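PDB 2B6C: 6-O-methylguanine DNA methyltransferase from Enterococcus faecalis, which is of unknown function but probably takes part in the repair of alkylated DNA. Local coordinates for residues 86-91 with 115-120; 95-100 with 108-113; 146-149 with 154-157. All coordinates share one frame; numbering follows the deposited sequence. Where two conformers were deposited one is given.

Contact 1: 86-91 with 115-120; sequences FSLEEV and GSWVAL
The indole of Trp-117 reaches from helix 104-120 to the start of helix 88-94 and makes nearly all of this contact. Its NE1 donates to the backbone carbonyl O of Phe-86 at 2.9 Å, with an N-H...O angle of 161°. The oxygen sits at the edge of the indole, close to the ring plane, whereas the N-H meets the carbonyl from above its plane. One face of the indole carries the CG2 methyl of Val-91, packed over the five-membered ring. At the far rim, Leu-88 lies crosswise to the indole, with CD1 3.9 Å from CH2 of Trp-117. With CG of Trp-117 anti to the backbone N (chi1 -167°), the ring extends across to the neighbouring helix, and the hydrogen bond then fixes its rotation.

Behind this shell, a capping box holds the turn that presents the Phe-86 carbonyl. Ser-87 N donates to Glu-90 OE1 at 3.0 Å, and a weak return bond runs from Glu-90 N to Ser-87 OG at 3.4 Å. Lys-53 forms a salt bridge with the same Glu-90 oxygen, tying the cap to helix 53-65. Trp-117 also stacks with His-121, and Ile-128 of helix 125-132 touches both Trp-117 and Leu-88. A buried tryptophan wedged against a capped helix start joins successive helices here, within the helical-repeat architecture of the AlkD-like family.

Contact 2: 95-100 with 108-113; sequences KAYVPQ and DAWRKF. With SO4 (sulfate ion), chain I.
Tyr-97 and Trp-110 meet in the tight half of this contact, where the short 3-10 turn 95-97 approaches helix 104-120. The CB of Tyr-97 lies above one face of the indole, displaced toward its rim, and comes within 3.3 Å of CZ2 of Trp-110. Beyond it the phenol ring runs nearly parallel to the six-membered ring, the planes inclined by only 16°. The centroids are nevertheless 5.2 Å apart, because the rings are slid past each other and barely overlap; CB and CG of the tyrosine do most of the touching. Val-98 completes the apolar patch, its CG2 resting 3.8 Å from CB of Trp-110 as the two side chains pass in opposite directions. No hydrogen bond crosses between the segments. The polar ends look to helix 53-65 instead: Tyr-97 OH bonds to Glu-61, and Trp-110 NE1 to the hydroxyl of Tyr-64. Gln-100 NE2 folds back on the turn and donates to Ala-96 O at 2.9 Å, while its OE1 bonds to Gln-65.

The other side of the turn is looser. Lys-95 points away from helix 104-120, its chain extended until a bend at the last torsion (chi4 -62°) brings NZ to within 2.9 Å of O3 of a sulfate, probably from the crystallisation liquor. The arrangement is a short helix-to-helix connection packed onto the following helix through Tyr-97 and Val-98 on one tryptophan, beside a sulfate held by Lys-95, the backbone N atoms of Glu-136 and Asn-137 just before helix 138-146, and Asn-140 in its first turn.

Contact 3: 146-149 with 154-157; sequences NLQL and KTNQ
A type I beta turn from Asn-146 to Leu-149 faces the extended backbone of Thr-155 and Asn-156, with the CA atoms of Gln-148 and Thr-155 5.9 Å apart. The link is made by the amide of Gln-148, which reads both backbone polar groups of Asn-156. Its OE1 accepts from Asn-156 N at 2.8 Å, an almost straight bond with an N-H...O angle of 174°. In return, NE2 of Gln-148 donates to Asn-156 O at 3.1 Å, with the acceptor near the plane of the side-chain amide. CG of Gln-148 stands anti to its carbonyl carbon (chi1 -45°), and the chain extends from there toward Asn-156.

Thr-155 flanks the amide, its CG2 methyl 3.8 Å from Gln-148 OE1. Its hydroxyl bonds to Lys-152 O, while a water donates to Thr-155 OG1 at 2.8 Å and to Gln-148 O at 3.0 Å, adding a bridged link between the segments. The side chain of Asn-156 turns to its own helix: OD1 caps the N of Leu-159. Leu-125 of helix 125-132 touches both Gln-148 and Asn-156.

Two complementary bonds fix both the position and the rotation of the buried Gln-148 amide, and they use its oxygen as acceptor and one N-H of its nitrogen as donor. In this way a side chain pairs with backbone much as a neighbouring strand would, and the residue so held is the N-cap of helix 157-166.

The three contacts follow the helical array along the chain. Contact 2 is nested inside the loop closed by contact 1, and contact 3 comes after both. Contacts 1 and 2 share helix 104-120, their centres about 12 Å apart, and meet where Phe-86 CD2 packs 3.8 Å from Phe-113 CZ. Contact 3, in the loop between helices 138-146 and 157-166, has its centre about 15 Å from that of contact 1 and 16 Å from that of contact 2. It touches helix 104-120 through Leu-147 beside Gly-115 and Leu-149 against Arg-111. That helix thus connects all three, consistent with one continuous helical-repeat body.

Contact 1: 86-91 with 115-120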
ATOM      1  N   PHE B  86       0.230   5.928 -10.379  1.00 13.59           N
ATOM      2  CA  PHE B  86      -0.206   6.873 -11.406  1.00 13.52           C
ATOM      3  C   PHE B  86       0.112   8.327 -11.090  1.00 13.67           C
ATOM      4  O   PHE B  86      -0.176   8.809  -9.999  1.00 12.79           O
ATOM      5  CB  PHE B  86      -1.694   6.714 -11.715  1.00 13.47           C
ATOM      6  CG  PHE B  86      -2.073   5.324 -12.054  1.00 13.09           C
ATOM      7  CD1 PHE B  86      -1.613   4.742 -13.246  1.00 15.78           C
ATOM      8  CD2 PHE B  86      -2.867   4.581 -11.196  1.00 12.25           C
ATOM      9  CE1 PHE B  86      -1.930   3.442 -13.559  1.00 13.61           C
ATOM     10  CE2 PHE B  86      -3.196   3.240 -11.515  1.00 11.03           C
ATOM     11  CZ  PHE B  86      -2.728   2.699 -12.694  1.00 12.46           C
ATOM     12  N   SER B  87       0.671   9.020 -12.083  1.00 13.84           N
ATOM     13  CA  SER B  87       0.825  10.467 -12.043  1.00 14.70           C
ATOM     14  C   SER B  87      -0.519  11.139 -12.311  1.00 15.22           C
ATOM     15  O   SER B  87      -1.478  10.471 -12.702  1.00 15.98           O
ATOM     16  CB  SER B  87       1.803  10.893 -13.122  1.00 14.27           C
ATOM     17  OG  SER B  87       1.278  10.496 -14.371  1.00 14.77           O
ATOM     18  N   LEU B  88      -0.581  12.455 -12.102  1.00 15.48           N
ATOM     19  CA  LEU B  88      -1.767  13.225 -12.424  1.00 16.27           C
ATOM     20  C   LEU B  88      -2.225  12.974 -13.849  1.00 17.34           C
ATOM     21  O   LEU B  88      -3.398  12.770 -14.083  1.00 17.80           O
ATOM     22  CB  LEU B  88      -1.540  14.729 -12.214  1.00 16.61           C
ATOM     23  CG  LEU B  88      -2.678  15.698 -12.634  1.00 15.18           C
ATOM     24  CD1 LEU B  88      -3.998  15.415 -11.912  1.00 13.59           C
ATOM     25  CD2 LEU B  88      -2.220  17.130 -12.370  1.00 16.40           C
ATOM     26  N   GLU B  89      -1.291  13.009 -14.794  1.00 18.42           N
ATOM     27  CA  GLU B  89      -1.624  12.882 -16.217  0.60 18.45           C
ATOM     28  C   GLU B  89      -2.245  11.524 -16.553  1.00 18.47           C
ATOM     29  O   GLU B  89      -3.172  11.446 -17.391  1.00 18.36           O
ATOM     30  CB  GLU B  89      -0.403  13.208 -17.100  0.60 18.42           C
ATOM     31  CG  GLU B  89       0.958  13.286 -16.341  0.60 20.58           C
ATOM     32  CD  GLU B  89       1.102  14.494 -15.405  0.60 20.57           C
ATOM     33  OE1 GLU B  89       1.636  14.322 -14.284  0.60 16.54           O
ATOM     34  OE2 GLU B  89       0.685  15.621 -15.790  0.60 23.55           O
ATOM     35  N   GLU B  90      -1.748  10.463 -15.908  1.00 18.33           N
ATOM     36  CA  GLU B  90      -2.299   9.121 -16.060  1.00 17.96           C
ATOM     37  C   GLU B  90      -3.672   9.008 -15.443  1.00 18.45           C
ATOM     38  O   GLU B  90      -4.537   8.309 -15.991  1.00 18.82           O
ATOM     39  CB  GLU B  90      -1.347   8.057 -15.498  1.00 17.60           C
ATOM     40  CG  GLU B  90      -0.047   7.959 -16.291  1.00 16.98           C
ATOM     41  CD  GLU B  90       1.065   7.198 -15.584  1.00 18.80           C
ATOM     42  OE1 GLU B  90       1.115   7.141 -14.345  1.00 19.25           O
ATOM     43  OE2 GLU B  90       1.949   6.663 -16.273  1.00 24.16           O
ATOM     44  N   VAL B  91      -3.891   9.674 -14.304  1.00 18.40           N
ATOM     45  CA  VAL B  91      -5.206   9.626 -13.666  1.00 18.99           C
ATOM     46  C   VAL B  91      -6.234  10.350 -14.536  1.00 19.00           C
ATOM     47  O   VAL B  91      -7.358   9.868 -14.704  1.00 17.48           O
ATOM     48  CB  VAL B  91      -5.202  10.173 -12.184  1.00 19.41           C
ATOM     49  CG1 VAL B  91      -6.623  10.342 -11.646  1.00 20.65           C
ATOM     50  CG2 VAL B  91      -4.486   9.189 -11.295  1.00 20.82           C
ATOM     51  N   GLY B 115     -11.335   8.609  -5.875  1.00 17.48           N
ATOM     52  CA  GLY B 115     -11.368   9.058  -4.483  1.00 16.55           C
ATOM     53  C   GLY B 115     -10.122   8.612  -3.750  1.00 16.42           C
ATOM     54  O   GLY B 115      -9.592   9.354  -2.921  1.00 15.32           O
ATOM     55  N   SER B 116      -9.660   7.389  -4.031  1.00 16.64           N
ATOM     56  CA  SER B 116      -8.424   6.897  -3.406  1.00 17.73           C
ATOM     57  C   SER B 116      -7.207   7.692  -3.836  1.00 16.58           C
ATOM     58  O   SER B 116      -6.332   7.940  -3.004  1.00 16.62           O
ATOM     59  CB  SER B 116      -8.146   5.424  -3.699  1.00 17.24           C
ATOM     60  OG  SER B 116      -9.310   4.735  -3.341  1.00 25.70           O
ATOM     61  N   TRP B 117      -7.146   8.025  -5.130  1.00 16.12           N
ATOM     62  CA  TRP B 117      -6.033   8.767  -5.687  1.00 15.26           C
ATOM     63  C   TRP B 117      -5.971  10.165  -5.093  1.00 15.23           C
ATOM     64  O   TRP B 117      -4.898  10.651  -4.709  1.00 15.06           O
ATOM     65  CB  TRP B 117      -6.092   8.811  -7.214  1.00 14.92           C
ATOM     66  CG  TRP B 117      -4.785   9.305  -7.795  1.00 15.80           C
ATOM     67  CD1 TRP B 117      -3.682   8.561  -8.098  1.00 15.84           C
ATOM     68  CD2 TRP B 117      -4.443  10.672  -8.091  1.00 15.13           C
ATOM     69  NE1 TRP B 117      -2.684   9.372  -8.579  1.00 15.03           N
ATOM     70  CE2 TRP B 117      -3.126  10.673  -8.587  1.00 15.34           C
ATOM     71  CE3 TRP B 117      -5.138  11.896  -7.988  1.00 15.91           C
ATOM     72  CZ2 TRP B 117      -2.459  11.863  -8.986  1.00 15.56           C
ATOM     73  CZ3 TRP B 117      -4.476  13.085  -8.381  1.00 15.22           C
ATOM     74  CH2 TRP B 117      -3.150  13.051  -8.868  1.00 16.20           C
ATOM     75  N   VAL B 118      -7.131  10.811  -5.031  1.00 14.85           N
ATOM     76  CA  VAL B 118      -7.269  12.107  -4.379  1.00 15.24           C
ATOM     77  C   VAL B 118      -6.939  12.010  -2.864  1.00 15.03           C
ATOM     78  O   VAL B 118      -6.238  12.849  -2.350  1.00 15.54           O
ATOM     79  CB  VAL B 118      -8.699  12.688  -4.648  1.00 15.39           C
ATOM     80  CG1 VAL B 118      -9.063  13.715  -3.653  1.00 16.48           C
ATOM     81  CG2 VAL B 118      -8.796  13.252  -6.063  1.00 15.49           C
ATOM     82  N   ALA B 119      -7.424  10.986  -2.154  1.00 14.79           N
ATOM     83  CA  ALA B 119      -7.002  10.791  -0.740  1.00 15.84           C
ATOM     84  C   ALA B 119      -5.461  10.756  -0.628  1.00 16.65           C
ATOM     85  O   ALA B 119      -4.878  11.296   0.320  1.00 16.41           O
ATOM     86  CB  ALA B 119      -7.603   9.532  -0.164  1.00 14.78           C
ATOM     87  N   LEU B 120      -4.802  10.138  -1.615  1.00 17.12           N
ATOM     88  CA  LEU B 120      -3.333  10.117  -1.651  1.00 18.73           C
ATOM     89  C   LEU B 120      -2.678  11.433  -2.102  1.00 17.97           C
ATOM     90  O   LEU B 120      -1.504  11.641  -1.852  1.00 19.29           O
ATOM     91  CB  LEU B 120      -2.840   8.961  -2.534  1.00 18.91           C
ATOM     92  CG  LEU B 120      -3.222   7.556  -2.032  1.00 21.42           C
ATOM     93  CD1 LEU B 120      -3.035   6.515  -3.145  1.00 21.68           C
ATOM     94  CD2 LEU B 120      -2.386   7.194  -0.795  1.00 23.47           C
TER

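Contact 2: 95-100 with 108-113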
ATOM      1  N   LYS B  95     -10.203   8.950 -16.886  1.00 17.70           N
ATOM      2  CA  LYS B  95     -11.560   9.498 -16.975  1.00 18.27           C
ATOM      3  C   LYS B  95     -12.281   9.003 -18.239  1.00 17.58           C
ATOM      4  O   LYS B  95     -13.501   8.848 -18.225  1.00 17.80           O
ATOM      5  CB  LYS B  95     -11.583  11.050 -16.863  1.00 18.69           C
ATOM      6  CG  LYS B  95     -12.919  11.665 -17.372  1.00 19.84           C
ATOM      7  CD  LYS B  95     -13.187  13.092 -16.938  1.00 19.96           C
ATOM      8  CE  LYS B  95     -14.495  13.609 -17.581  1.00 21.14           C
ATOM      9  NZ  LYS B  95     -14.375  13.631 -19.078  1.00 18.82           N
ATOM     10  N   ALA B  96     -11.522   8.716 -19.306  1.00 17.48           N
ATOM     11  CA  ALA B  96     -12.084   8.155 -20.525  1.00 17.94           C
ATOM     12  C   ALA B  96     -12.889   6.864 -20.297  1.00 17.63           C
ATOM     13  O   ALA B  96     -13.769   6.544 -21.096  1.00 18.16           O
ATOM     14  CB  ALA B  96     -10.993   7.949 -21.638  1.00 17.65           C
ATOM     15  N   TYR B  97     -12.590   6.124 -19.233  1.00 17.18           N
ATOM     16  CA  TYR B  97     -13.287   4.865 -18.946  1.00 16.20           C
ATOM     17  C   TYR B  97     -14.636   5.041 -18.248  1.00 16.79           C
ATOM     18  O   TYR B  97     -15.492   4.165 -18.346  1.00 17.06           O
ATOM     19  CB  TYR B  97     -12.449   3.946 -18.063  1.00 17.25           C
ATOM     20  CG  TYR B  97     -11.283   3.268 -18.730  1.00 17.52           C
ATOM     21  CD1 TYR B  97     -11.476   2.207 -19.605  1.00 16.99           C
ATOM     22  CD2 TYR B  97      -9.970   3.671 -18.449  1.00 19.91           C
ATOM     23  CE1 TYR B  97     -10.384   1.562 -20.213  1.00 18.87           C
ATOM     24  CE2 TYR B  97      -8.868   3.046 -19.050  1.00 18.45           C
ATOM     25  CZ  TYR B  97      -9.082   1.991 -19.931  1.00 19.86           C
ATOM     26  OH  TYR B  97      -7.988   1.353 -20.526  1.00 20.49           O
ATOM     27  N   VAL B  98     -14.840   6.149 -17.551  1.00 16.27           N
ATOM     28  CA  VAL B  98     -16.032   6.305 -16.719  1.00 16.59           C
ATOM     29  C   VAL B  98     -17.376   6.147 -17.503  1.00 17.52           C
ATOM     30  O   VAL B  98     -18.217   5.356 -17.105  1.00 17.22           O
ATOM     31  CB  VAL B  98     -15.955   7.599 -15.847  1.00 17.59           C
ATOM     32  CG1 VAL B  98     -17.304   7.862 -15.152  1.00 17.66           C
ATOM     33  CG2 VAL B  98     -14.813   7.485 -14.823  1.00 16.16           C
ATOM     34  N   PRO B  99     -17.528   6.843 -18.656  1.00 17.95           N
ATOM     35  CA  PRO B  99     -18.692   6.648 -19.510  1.00 17.53           C
ATOM     36  C   PRO B  99     -18.721   5.324 -20.328  1.00 17.49           C
ATOM     37  O   PRO B  99     -19.798   4.969 -20.853  1.00 16.09           O
ATOM     38  CB  PRO B  99     -18.634   7.839 -20.502  1.00 18.56           C
ATOM     39  CG  PRO B  99     -17.413   8.571 -20.252  1.00 17.39           C
ATOM     40  CD  PRO B  99     -16.606   7.871 -19.189  1.00 17.01           C
ATOM     41  N   GLN B 100     -17.589   4.616 -20.443  1.00 16.90           N
ATOM     42  CA  GLN B 100     -17.565   3.330 -21.158  1.00 16.77           C
ATOM     43  C   GLN B 100     -18.123   2.161 -20.342  1.00 15.89           C
ATOM     44  O   GLN B 100     -17.713   1.948 -19.179  1.00 16.19           O
ATOM     45  CB  GLN B 100     -16.168   2.945 -21.641  1.00 17.41           C
ATOM     46  CG  GLN B 100     -15.415   3.951 -22.481  1.00 18.05           C
ATOM     47  CD  GLN B 100     -14.017   3.394 -22.820  1.00 19.83           C
ATOM     48  OE1 GLN B 100     -13.880   2.240 -23.238  1.00 24.97           O
ATOM     49  NE2 GLN B 100     -12.989   4.198 -22.624  1.00 23.11           N
ATOM     50  N   ASP B 108     -19.283   3.572  -9.825  1.00 14.36           N
ATOM     51  CA  ASP B 108     -18.985   3.653  -8.401  1.00 14.98           C
ATOM     52  C   ASP B 108     -17.638   3.007  -8.111  1.00 15.28           C
ATOM     53  O   ASP B 108     -16.913   3.480  -7.254  1.00 15.31           O
ATOM     54  CB  ASP B 108     -20.091   3.002  -7.536  1.00 14.64           C
ATOM     55  CG  ASP B 108     -21.407   3.779  -7.560  1.00 15.65           C
ATOM     56  OD1 ASP B 108     -21.444   4.937  -8.041  1.00 15.20           O
ATOM     57  OD2 ASP B 108     -22.439   3.229  -7.072  1.00 17.84           O
ATOM     58  N   ALA B 109     -17.305   1.909  -8.798  1.00 15.18           N
ATOM     59  CA  ALA B 109     -15.916   1.368  -8.705  1.00 14.61           C
ATOM     60  C   ALA B 109     -14.874   2.375  -9.221  1.00 14.71           C
ATOM     61  O   ALA B 109     -13.851   2.582  -8.567  1.00 14.62           O
ATOM     62  CB  ALA B 109     -15.777   0.017  -9.410  1.00 13.35           C
ATOM     63  N   TRP B 110     -15.112   3.009 -10.383  1.00 14.89           N
ATOM     64  CA  TRP B 110     -14.214   4.099 -10.841  1.00 15.19           C
ATOM     65  C   TRP B 110     -14.134   5.265  -9.842  1.00 15.17           C
ATOM     66  O   TRP B 110     -13.056   5.821  -9.625  1.00 14.14           O
ATOM     67  CB  TRP B 110     -14.604   4.681 -12.214  1.00 14.32           C
ATOM     68  CG  TRP B 110     -14.210   3.804 -13.366  1.00 15.71           C
ATOM     69  CD1 TRP B 110     -15.050   3.234 -14.306  1.00 15.05           C
ATOM     70  CD2 TRP B 110     -12.878   3.399 -13.717  1.00 14.37           C
ATOM     71  NE1 TRP B 110     -14.315   2.498 -15.207  1.00 15.08           N
ATOM     72  CE2 TRP B 110     -12.983   2.589 -14.880  1.00 12.81           C
ATOM     73  CE3 TRP B 110     -11.599   3.662 -13.172  1.00 13.40           C
ATOM     74  CZ2 TRP B 110     -11.865   1.994 -15.491  1.00 12.39           C
ATOM     75  CZ3 TRP B 110     -10.473   3.090 -13.798  1.00 15.97           C
ATOM     76  CH2 TRP B 110     -10.620   2.259 -14.950  1.00 14.25           C
ATOM     77  N   ARG B 111     -15.271   5.624  -9.246  1.00 14.75           N
ATOM     78  CA  ARG B 111     -15.320   6.719  -8.297  1.00 14.93           C
ATOM     79  C   ARG B 111     -14.385   6.435  -7.108  1.00 15.39           C
ATOM     80  O   ARG B 111     -13.638   7.333  -6.656  1.00 16.29           O
ATOM     81  CB  ARG B 111     -16.757   6.991  -7.815  1.00 15.16           C
ATOM     82  CG  ARG B 111     -16.822   8.065  -6.675  1.00 15.67           C
ATOM     83  CD  ARG B 111     -16.809   7.387  -5.295  1.00 17.50           C
ATOM     84  NE  ARG B 111     -18.049   6.631  -5.121  1.00 18.19           N
ATOM     85  CZ  ARG B 111     -18.237   5.702  -4.194  1.00 21.01           C
ATOM     86  NH1 ARG B 111     -17.260   5.420  -3.349  1.00 20.68           N
ATOM     87  NH2 ARG B 111     -19.404   5.073  -4.106  1.00 21.69           N
ATOM     88  N   LYS B 112     -14.431   5.194  -6.631  1.00 16.38           N
ATOM     89  CA  LYS B 112     -13.512   4.704  -5.600  1.00 18.10           C
ATOM     90  C   LYS B 112     -12.058   4.835  -5.997  1.00 17.13           C
ATOM     91  O   LYS B 112     -11.261   5.238  -5.184  1.00 18.28           O
ATOM     92  CB  LYS B 112     -13.819   3.258  -5.198  1.00 17.75           C
ATOM     93  CG  LYS B 112     -15.029   3.170  -4.345  1.00 23.18           C
ATOM     94  CD  LYS B 112     -15.514   1.715  -4.134  1.00 28.19           C
ATOM     95  CE  LYS B 112     -17.045   1.648  -4.030  1.00 30.34           C
ATOM     96  NZ  LYS B 112     -17.533   0.435  -3.290  1.00 32.64           N
ATOM     97  N   PHE B 113     -11.721   4.503  -7.244  1.00 17.17           N
ATOM     98  CA  PHE B 113     -10.381   4.762  -7.753  1.00 16.73           C
ATOM     99  C   PHE B 113      -9.980   6.248  -7.685  1.00 16.89           C
ATOM    100  O   PHE B 113      -8.894   6.573  -7.160  1.00 16.58           O
ATOM    101  CB  PHE B 113     -10.206   4.208  -9.169  1.00 16.75           C
ATOM    102  CG  PHE B 113      -8.931   4.631  -9.815  1.00 15.93           C
ATOM    103  CD1 PHE B 113      -7.710   4.047  -9.431  1.00 16.44           C
ATOM    104  CD2 PHE B 113      -8.936   5.619 -10.793  1.00 15.62           C
ATOM    105  CE1 PHE B 113      -6.515   4.430 -10.041  1.00 15.78           C
ATOM    106  CE2 PHE B 113      -7.771   6.023 -11.397  1.00 15.78           C
ATOM    107  CZ  PHE B 113      -6.541   5.412 -11.031  1.00 17.80           C
TER
HETATM  108  S   SO4 I 402     -18.082  14.707 -20.649  1.00 33.50           S
HETATM  109  O1  SO4 I 402     -17.581  14.078 -21.871  1.00 32.18           O
HETATM  110  O2  SO4 I 402     -18.448  16.120 -20.890  1.00 32.06           O
HETATM  111  O3  SO4 I 402     -16.985  14.738 -19.663  1.00 33.73           O
HETATM  112  O4  SO4 I 402     -19.241  13.939 -20.151  1.00 29.94           O

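Contact 3: 146-149 with 154-157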
ATOM      1  N   ASN B 146     -19.756  12.199  -5.825  1.00 16.06           N
ATOM      2  CA  ASN B 146     -19.350  11.198  -4.871  1.00 15.99           C
ATOM      3  C   ASN B 146     -17.836  11.084  -4.722  1.00 16.00           C
ATOM      4  O   ASN B 146     -17.354  10.184  -4.052  1.00 16.05           O
ATOM      5  CB  ASN B 146     -20.008   9.847  -5.232  1.00 15.37           C
ATOM      6  CG  ASN B 146     -21.527   9.849  -4.999  1.00 17.41           C
ATOM      7  OD1 ASN B 146     -22.092  10.764  -4.347  1.00 17.63           O
ATOM      8  ND2 ASN B 146     -22.192   8.819  -5.504  1.00 14.05           N
ATOM      9  N   LEU B 147     -17.077  11.996  -5.334  1.00 16.93           N
ATOM     10  CA  LEU B 147     -15.610  11.952  -5.245  1.00 16.47           C
ATOM     11  C   LEU B 147     -15.130  11.939  -3.793  1.00 17.79           C
ATOM     12  O   LEU B 147     -14.128  11.289  -3.463  1.00 17.01           O
ATOM     13  CB  LEU B 147     -14.980  13.140  -5.992  1.00 17.07           C
ATOM     14  CG  LEU B 147     -13.445  13.200  -6.089  1.00 17.40           C
ATOM     15  CD1 LEU B 147     -12.870  11.923  -6.739  1.00 13.28           C
ATOM     16  CD2 LEU B 147     -13.010  14.457  -6.831  1.00 15.41           C
ATOM     17  N   GLN B 148     -15.877  12.624  -2.922  1.00 16.65           N
ATOM     18  CA  GLN B 148     -15.402  12.900  -1.568  1.00 16.22           C
ATOM     19  C   GLN B 148     -16.050  12.052  -0.460  1.00 16.48           C
ATOM     20  O   GLN B 148     -15.850  12.341   0.712  1.00 15.67           O
ATOM     21  CB  GLN B 148     -15.600  14.384  -1.278  1.00 16.00           C
ATOM     22  CG  GLN B 148     -15.152  15.287  -2.452  1.00 14.76           C
ATOM     23  CD  GLN B 148     -15.003  16.713  -2.026  1.00 13.34           C
ATOM     24  OE1 GLN B 148     -14.071  17.055  -1.288  1.00 13.57           O
ATOM     25  NE2 GLN B 148     -15.947  17.545  -2.421  1.00 11.74           N
ATOM     26  N   LEU B 149     -16.777  10.989  -0.837  1.00 16.25           N
ATOM     27  CA  LEU B 149     -17.564  10.167   0.111  1.00 18.37           C
ATOM     28  C   LEU B 149     -16.733   9.632   1.250  1.00 19.63           C
ATOM     29  O   LEU B 149     -17.236   9.437   2.357  1.00 20.47           O
ATOM     30  CB  LEU B 149     -18.212   8.964  -0.586  1.00 17.27           C
ATOM     31  CG  LEU B 149     -19.371   9.219  -1.545  1.00 19.10           C
ATOM     32  CD1 LEU B 149     -20.001   7.904  -2.052  1.00 17.97           C
ATOM     33  CD2 LEU B 149     -20.420  10.100  -0.927  1.00 16.91           C
ATOM     34  N   LYS B 154     -11.462  15.986   5.417  1.00 22.36           N
ATOM     35  CA  LYS B 154     -10.683  16.476   4.264  0.60 23.05           C
ATOM     36  C   LYS B 154     -11.583  16.922   3.094  1.00 22.17           C
ATOM     37  O   LYS B 154     -11.098  17.424   2.086  1.00 22.27           O
ATOM     38  CB  LYS B 154      -9.667  15.410   3.787  0.60 23.19           C
ATOM     39  CG  LYS B 154      -8.573  15.018   4.825  0.60 24.08           C
ATOM     40  CD  LYS B 154      -7.932  13.645   4.457  0.60 23.99           C
ATOM     41  CE  LYS B 154      -7.096  13.010   5.605  0.60 26.73           C
ATOM     42  NZ  LYS B 154      -5.588  13.188   5.512  0.60 28.16           N
ATOM     43  N   THR B 155     -12.890  16.724   3.235  1.00 21.35           N
ATOM     44  CA  THR B 155     -13.876  17.145   2.226  1.00 19.64           C
ATOM     45  C   THR B 155     -13.793  18.648   1.953  1.00 19.55           C
ATOM     46  O   THR B 155     -13.675  19.460   2.890  1.00 18.06           O
ATOM     47  CB  THR B 155     -15.323  16.787   2.708  1.00 18.96           C
ATOM     48  OG1 THR B 155     -15.436  15.373   2.779  1.00 19.68           O
ATOM     49  CG2 THR B 155     -16.386  17.260   1.738  1.00 17.50           C
ATOM     50  N   ASN B 156     -13.862  19.005   0.669  1.00 19.01           N
ATOM     51  CA  ASN B 156     -13.918  20.381   0.237  1.00 18.65           C
ATOM     52  C   ASN B 156     -15.386  20.738   0.064  1.00 19.23           C
ATOM     53  O   ASN B 156     -16.052  20.259  -0.857  1.00 17.57           O
ATOM     54  CB  ASN B 156     -13.151  20.556  -1.085  1.00 19.34           C
ATOM     55  CG  ASN B 156     -13.150  21.995  -1.591  1.00 20.15           C
ATOM     56  OD1 ASN B 156     -14.196  22.652  -1.678  1.00 19.49           O
ATOM     57  ND2 ASN B 156     -11.964  22.471  -1.988  1.00 17.73           N
ATOM     58  N   GLN B 157     -15.863  21.608   0.963  1.00 19.32           N
ATOM     59  CA  GLN B 157     -17.274  21.939   1.120  1.00 19.67           C
ATOM     60  C   GLN B 157     -17.819  22.665  -0.069  1.00 19.17           C
ATOM     61  O   GLN B 157     -18.928  22.390  -0.513  1.00 18.40           O
ATOM     62  CB  GLN B 157     -17.485  22.822   2.373  1.00 19.40           C
ATOM     63  CG  GLN B 157     -17.394  22.039   3.663  1.00 19.75           C
ATOM     64  CD  GLN B 157     -17.352  22.919   4.908  1.00 21.23           C
ATOM     65  OE1 GLN B 157     -17.408  22.412   6.034  1.00 24.19           O
ATOM     66  NE2 GLN B 157     -17.294  24.233   4.717  1.00 21.71           N
TER
HETATM   67  O   HOH W   1     -17.729  13.802   2.513  1.00 17.25           O